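Local atomic coordinates of hypothetical protein PP5205 (Pseudomonas putida, PDB entry 2G2X), a protein that is of unknown function but adopts the EVE fold, akin to the ASCH and PUA folds, and so may bind a modified nucleic acid. Residues L13-R25 with S95-R107. Numbering follows the deposited sequence.
Sequences LSIEALARLGEAR and SAVDVAHVQTFPR
Ala24 and Val99 join edge strand 23-25 to strand 95-105 as an antiparallel hydrogen-bonded pair. Ala24 N donates to Val99 O at 2.9 Å. Val99 N returns a bond to Ala24 O at 2.8 Å. Alongside, Ala100 CA and Asp98 CA make CH...O contacts with the carbonyls of Gly22 and Ala24.

In the apolar part, Ile15, Leu18 and Ala19 of helix 15-21 pack against Val99 and His101. Leu18 CD1 meets Val99 CG2 at 3.9 Å, and Phe49 of strand 46-51 touches Leu18. With CG anti to the backbone N (chi1 175°), the His101 ring is carried against Ala19, whose CB sits over the centre of one face, a CH-pi contact of 3.7 Å to the centroid. Ile15 CD1 reaches His101 ND1 at 3.5 Å. Replacing His101 by an alanine would probably leave the Ala19 methyl without its aromatic face and open a gap beside Ile15 CD1.

The carboxylates of Glu23 and Asp98 lie close, OE2 to OD2 4.3 Å. A water donates to both oxygens. Thr66 OG1 is also hydrogen-bonded to Glu23 OE2, and Tyr70 OH to Asp98 OD1. Water and hydroxyls thus probably ease the repulsion between two like charges, while backbone bonds add strand 23-25 to the sheet's edge and apolar packing sets helix 15-21 against strand 95-105.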
loop_
_atom_site.group_PDB
_atom_site.type_symbol
_atom_site.label_atom_id
_atom_site.label_comp_id
_atom_site.label_asym_id
_atom_site.label_seq_id
_atom_site.Cartn_x
_atom_site.Cartn_y
_atom_site.Cartn_z
ATOM N N LEU A 13 2.141 -4.129 10.057
ATOM C CA LEU A 13 1.331 -5.019 9.223
ATOM C C LEU A 13 2.177 -5.611 8.088
ATOM O O LEU A 13 2.583 -4.902 7.164
ATOM C CB LEU A 13 0.132 -4.265 8.639
ATOM C CG LEU A 13 -0.788 -5.076 7.715
ATOM C CD1 LEU A 13 -1.383 -6.257 8.469
ATOM C CD2 LEU A 13 -1.894 -4.182 7.177
ATOM N N SER A 14 2.444 -6.909 8.166
ATOM C CA SER A 14 3.241 -7.598 7.152
ATOM C C SER A 14 2.305 -8.380 6.239
ATOM O O SER A 14 1.121 -8.534 6.543
ATOM C CB SER A 14 4.215 -8.571 7.811
ATOM O OG SER A 14 3.511 -9.657 8.390
ATOM N N ILE A 15 2.834 -8.878 5.126
ATOM C CA ILE A 15 2.011 -9.644 4.202
ATOM C C ILE A 15 1.581 -10.938 4.898
ATOM O O ILE A 15 0.467 -11.420 4.687
ATOM C CB ILE A 15 2.774 -9.954 2.878
ATOM C CG1 ILE A 15 1.849 -10.683 1.898
ATOM C CG2 ILE A 15 4.026 -10.780 3.160
ATOM C CD1 ILE A 15 0.689 -9.846 1.414
ATOM N N GLU A 16 2.464 -11.477 5.740
ATOM C CA GLU A 16 2.187 -12.696 6.504
ATOM C C GLU A 16 1.023 -12.468 7.470
ATOM O O GLU A 16 0.119 -13.298 7.584
ATOM C CB GLU A 16 3.408 -13.121 7.333
ATOM C CG GLU A 16 4.623 -13.633 6.564
ATOM C CD GLU A 16 5.444 -12.522 5.931
ATOM O OE1 GLU A 16 5.405 -11.385 6.446
ATOM O OE2 GLU A 16 6.143 -12.792 4.928
ATOM N N ALA A 17 1.063 -11.343 8.178
ATOM C CA ALA A 17 0.017 -11.009 9.137
ATOM C C ALA A 17 -1.325 -10.831 8.431
ATOM O O ALA A 17 -2.373 -11.176 8.980
ATOM C CB ALA A 17 0.390 -9.737 9.895
ATOM N N LEU A 18 -1.298 -10.286 7.219
ATOM C CA LEU A 18 -2.539 -10.099 6.471
ATOM C C LEU A 18 -3.111 -11.472 6.106
ATOM O O LEU A 18 -4.322 -11.679 6.128
ATOM C CB LEU A 18 -2.286 -9.272 5.208
ATOM C CG LEU A 18 -3.493 -9.030 4.298
ATOM C CD1 LEU A 18 -4.614 -8.358 5.091
ATOM C CD2 LEU A 18 -3.079 -8.161 3.121
ATOM N N ALA A 19 -2.232 -12.414 5.781
ATOM C CA ALA A 19 -2.674 -13.760 5.439
ATOM C C ALA A 19 -3.370 -14.385 6.650
ATOM O O ALA A 19 -4.374 -15.078 6.510
ATOM C CB ALA A 19 -1.482 -14.615 5.010
ATOM N N ARG A 20 -2.845 -14.124 7.841
ATOM C CA ARG A 20 -3.435 -14.670 9.064
ATOM C C ARG A 20 -4.744 -13.977 9.462
ATOM O O ARG A 20 -5.668 -14.623 9.948
ATOM C CB ARG A 20 -2.436 -14.579 10.229
ATOM C CG ARG A 20 -1.144 -15.362 10.018
ATOM C CD ARG A 20 -0.367 -15.528 11.326
ATOM N NE ARG A 20 0.091 -14.257 11.881
ATOM C CZ ARG A 20 1.184 -13.608 11.484
ATOM N NH1 ARG A 20 1.949 -14.109 10.522
ATOM N NH2 ARG A 20 1.511 -12.449 12.050
ATOM N N LEU A 21 -4.819 -12.667 9.250
ATOM C CA LEU A 21 -6.014 -11.898 9.596
ATOM C C LEU A 21 -7.177 -12.130 8.634
ATOM O O LEU A 21 -8.341 -12.025 9.025
ATOM C CB LEU A 21 -5.690 -10.400 9.630
ATOM C CG LEU A 21 -4.886 -9.872 10.820
ATOM C CD1 LEU A 21 -4.429 -8.441 10.559
ATOM C CD2 LEU A 21 -5.744 -9.935 12.073
ATOM N N GLY A 22 -6.860 -12.442 7.380
ATOM C CA GLY A 22 -7.896 -12.660 6.389
ATOM C C GLY A 22 -8.186 -11.372 5.637
ATOM O O GLY A 22 -7.790 -11.213 4.478
ATOM N N GLU A 23 -8.879 -10.452 6.302
ATOM C CA GLU A 23 -9.223 -9.160 5.722
ATOM C C GLU A 23 -8.885 -8.099 6.756
ATOM O O GLU A 23 -9.170 -8.276 7.940
ATOM C CB GLU A 23 -10.718 -9.101 5.379
ATOM C CG GLU A 23 -11.122 -7.865 4.568
ATOM C CD GLU A 23 -12.551 -7.933 4.050
ATOM O OE1 GLU A 23 -13.145 -9.032 4.090
ATOM O OE2 GLU A 23 -13.075 -6.892 3.590
ATOM N N ALA A 24 -8.267 -7.006 6.319
ATOM C CA ALA A 24 -7.895 -5.941 7.241
ATOM C C ALA A 24 -8.125 -4.543 6.680
ATOM O O ALA A 24 -8.201 -4.350 5.468
ATOM C CB ALA A 24 -6.437 -6.099 7.646
ATOM N N ARG A 25 -8.232 -3.566 7.572
ATOM C CA ARG A 25 -8.436 -2.184 7.168
ATOM C C ARG A 25 -7.089 -1.503 6.929
ATOM O O ARG A 25 -6.153 -1.680 7.701
ATOM C CB ARG A 25 -9.213 -1.420 8.246
ATOM C CG ARG A 25 -9.469 0.057 7.899
ATOM C CD ARG A 25 -10.387 0.720 8.918
ATOM N NE ARG A 25 -9.747 0.849 10.223
ATOM C CZ ARG A 25 -10.363 0.625 11.380
ATOM N NH1 ARG A 25 -11.637 0.253 11.394
ATOM N NH2 ARG A 25 -9.710 0.782 12.522
ATOM N N SER A 95 -9.449 8.880 3.990
ATOM C CA SER A 95 -10.087 7.668 3.499
ATOM C C SER A 95 -9.266 6.423 3.773
ATOM O O SER A 95 -8.047 6.474 3.930
ATOM C CB SER A 95 -10.324 7.776 1.988
ATOM O OG SER A 95 -11.249 8.802 1.677
ATOM N N ALA A 96 -9.957 5.294 3.825
ATOM C CA ALA A 96 -9.317 4.012 4.047
ATOM C C ALA A 96 -9.930 3.049 3.049
ATOM O O ALA A 96 -10.917 3.375 2.391
ATOM C CB ALA A 96 -9.581 3.532 5.470
ATOM N N VAL A 97 -9.327 1.876 2.913
ATOM C CA VAL A 97 -9.855 0.841 2.038
ATOM C C VAL A 97 -9.579 -0.442 2.793
ATOM O O VAL A 97 -8.729 -0.453 3.681
ATOM C CB VAL A 97 -9.134 0.793 0.659
ATOM C CG1 VAL A 97 -9.403 2.078 -0.116
ATOM C CG2 VAL A 97 -7.640 0.569 0.847
ATOM N N ASP A 98 -10.303 -1.510 2.474
ATOM C CA ASP A 98 -10.073 -2.782 3.141
ATOM C C ASP A 98 -9.372 -3.708 2.164
ATOM O O ASP A 98 -9.665 -3.700 0.967
ATOM C CB ASP A 98 -11.392 -3.402 3.614
ATOM C CG ASP A 98 -12.010 -2.643 4.778
ATOM O OD1 ASP A 98 -11.278 -1.893 5.461
ATOM O OD2 ASP A 98 -13.224 -2.805 5.015
ATOM N N VAL A 99 -8.451 -4.518 2.674
ATOM C CA VAL A 99 -7.689 -5.412 1.818
ATOM C C VAL A 99 -7.713 -6.861 2.269
ATOM O O VAL A 99 -8.105 -7.177 3.393
ATOM C CB VAL A 99 -6.212 -4.967 1.750
ATOM C CG1 VAL A 99 -6.126 -3.503 1.333
ATOM C CG2 VAL A 99 -5.537 -5.182 3.108
ATOM N N ALA A 100 -7.283 -7.742 1.372
ATOM C CA ALA A 100 -7.218 -9.161 1.663
ATOM C C ALA A 100 -5.970 -9.710 0.991
ATOM O O ALA A 100 -5.502 -9.179 -0.023
ATOM C CB ALA A 100 -8.465 -9.871 1.150
ATOM N N HIS A 101 -5.435 -10.769 1.579
ATOM C CA HIS A 101 -4.228 -11.416 1.095
ATOM C C HIS A 101 -4.442 -12.196 -0.187
ATOM O O HIS A 101 -5.468 -12.848 -0.365
ATOM C CB HIS A 101 -3.701 -12.376 2.166
ATOM C CG HIS A 101 -2.525 -13.194 1.725
ATOM N ND1 HIS A 101 -1.222 -12.793 1.922
ATOM C CD2 HIS A 101 -2.458 -14.404 1.116
ATOM C CE1 HIS A 101 -0.402 -13.720 1.459
ATOM N NE2 HIS A 101 -1.127 -14.709 0.966
ATOM N N VAL A 102 -3.464 -12.125 -1.084
ATOM C CA VAL A 102 -3.532 -12.884 -2.324
ATOM C C VAL A 102 -2.348 -13.846 -2.381
ATOM O O VAL A 102 -2.526 -15.047 -2.566
ATOM C CB VAL A 102 -3.513 -11.979 -3.573
ATOM C CG1 VAL A 102 -3.374 -12.837 -4.825
ATOM C CG2 VAL A 102 -4.802 -11.171 -3.651
ATOM N N GLN A 103 -1.139 -13.327 -2.200
ATOM C CA GLN A 103 0.037 -14.186 -2.251
ATOM C C GLN A 103 1.211 -13.605 -1.479
ATOM O O GLN A 103 1.401 -12.389 -1.421
ATOM C CB GLN A 103 0.456 -14.408 -3.713
ATOM C CG GLN A 103 1.194 -15.718 -3.990
ATOM C CD GLN A 103 1.709 -15.806 -5.423
ATOM O OE1 GLN A 103 1.750 -16.885 -6.021
ATOM N NE2 GLN A 103 2.118 -14.670 -5.975
ATOM N N THR A 104 1.995 -14.483 -0.872
ATOM C CA THR A 104 3.177 -14.047 -0.148
ATOM C C THR A 104 4.373 -14.628 -0.890
ATOM O O THR A 104 4.494 -15.847 -1.015
ATOM C CB THR A 104 3.177 -14.548 1.320
ATOM O OG1 THR A 104 4.514 -14.504 1.845
ATOM C CG2 THR A 104 2.663 -15.959 1.394
ATOM N N PHE A 105 5.238 -13.757 -1.406
ATOM C CA PHE A 105 6.419 -14.216 -2.136
ATOM C C PHE A 105 7.373 -14.960 -1.212
ATOM O O PHE A 105 7.543 -14.580 -0.052
ATOM C CB PHE A 105 7.155 -13.037 -2.772
ATOM C CG PHE A 105 6.323 -12.255 -3.751
ATOM C CD1 PHE A 105 5.185 -12.817 -4.334
ATOM C CD2 PHE A 105 6.695 -10.968 -4.121
ATOM C CE1 PHE A 105 4.433 -12.110 -5.272
ATOM C CE2 PHE A 105 5.950 -10.243 -5.063
ATOM C CZ PHE A 105 4.817 -10.819 -5.638
ATOM N N PRO A 106 8.022 -16.024 -1.718
ATOM C CA PRO A 106 8.966 -16.818 -0.919
ATOM C C PRO A 106 10.102 -15.929 -0.427
ATOM O O PRO A 106 10.577 -16.054 0.704
ATOM C CB PRO A 106 9.473 -17.871 -1.913
ATOM C CG PRO A 106 8.382 -17.960 -2.938
ATOM C CD PRO A 106 7.956 -16.523 -3.103
ATOM N N ARG A 107 10.533 -15.031 -1.301
ATOM C CA ARG A 107 11.606 -14.108 -0.986
ATOM C C ARG A 107 11.190 -12.701 -1.381
ATOM O O ARG A 107 10.651 -12.478 -2.471
ATOM C CB ARG A 107 12.882 -14.503 -1.740
ATOM C CG ARG A 107 13.424 -15.885 -1.377
ATOM C CD ARG A 107 14.665 -16.212 -2.197
ATOM N NE ARG A 107 14.392 -16.171 -3.635
ATOM C CZ ARG A 107 13.650 -17.063 -4.288
ATOM N NH1 ARG A 107 13.100 -18.083 -3.637
ATOM N NH2 ARG A 107 13.452 -16.931 -5.596
HETATM O O HOH W 1 -14.576 -4.809 4.490
#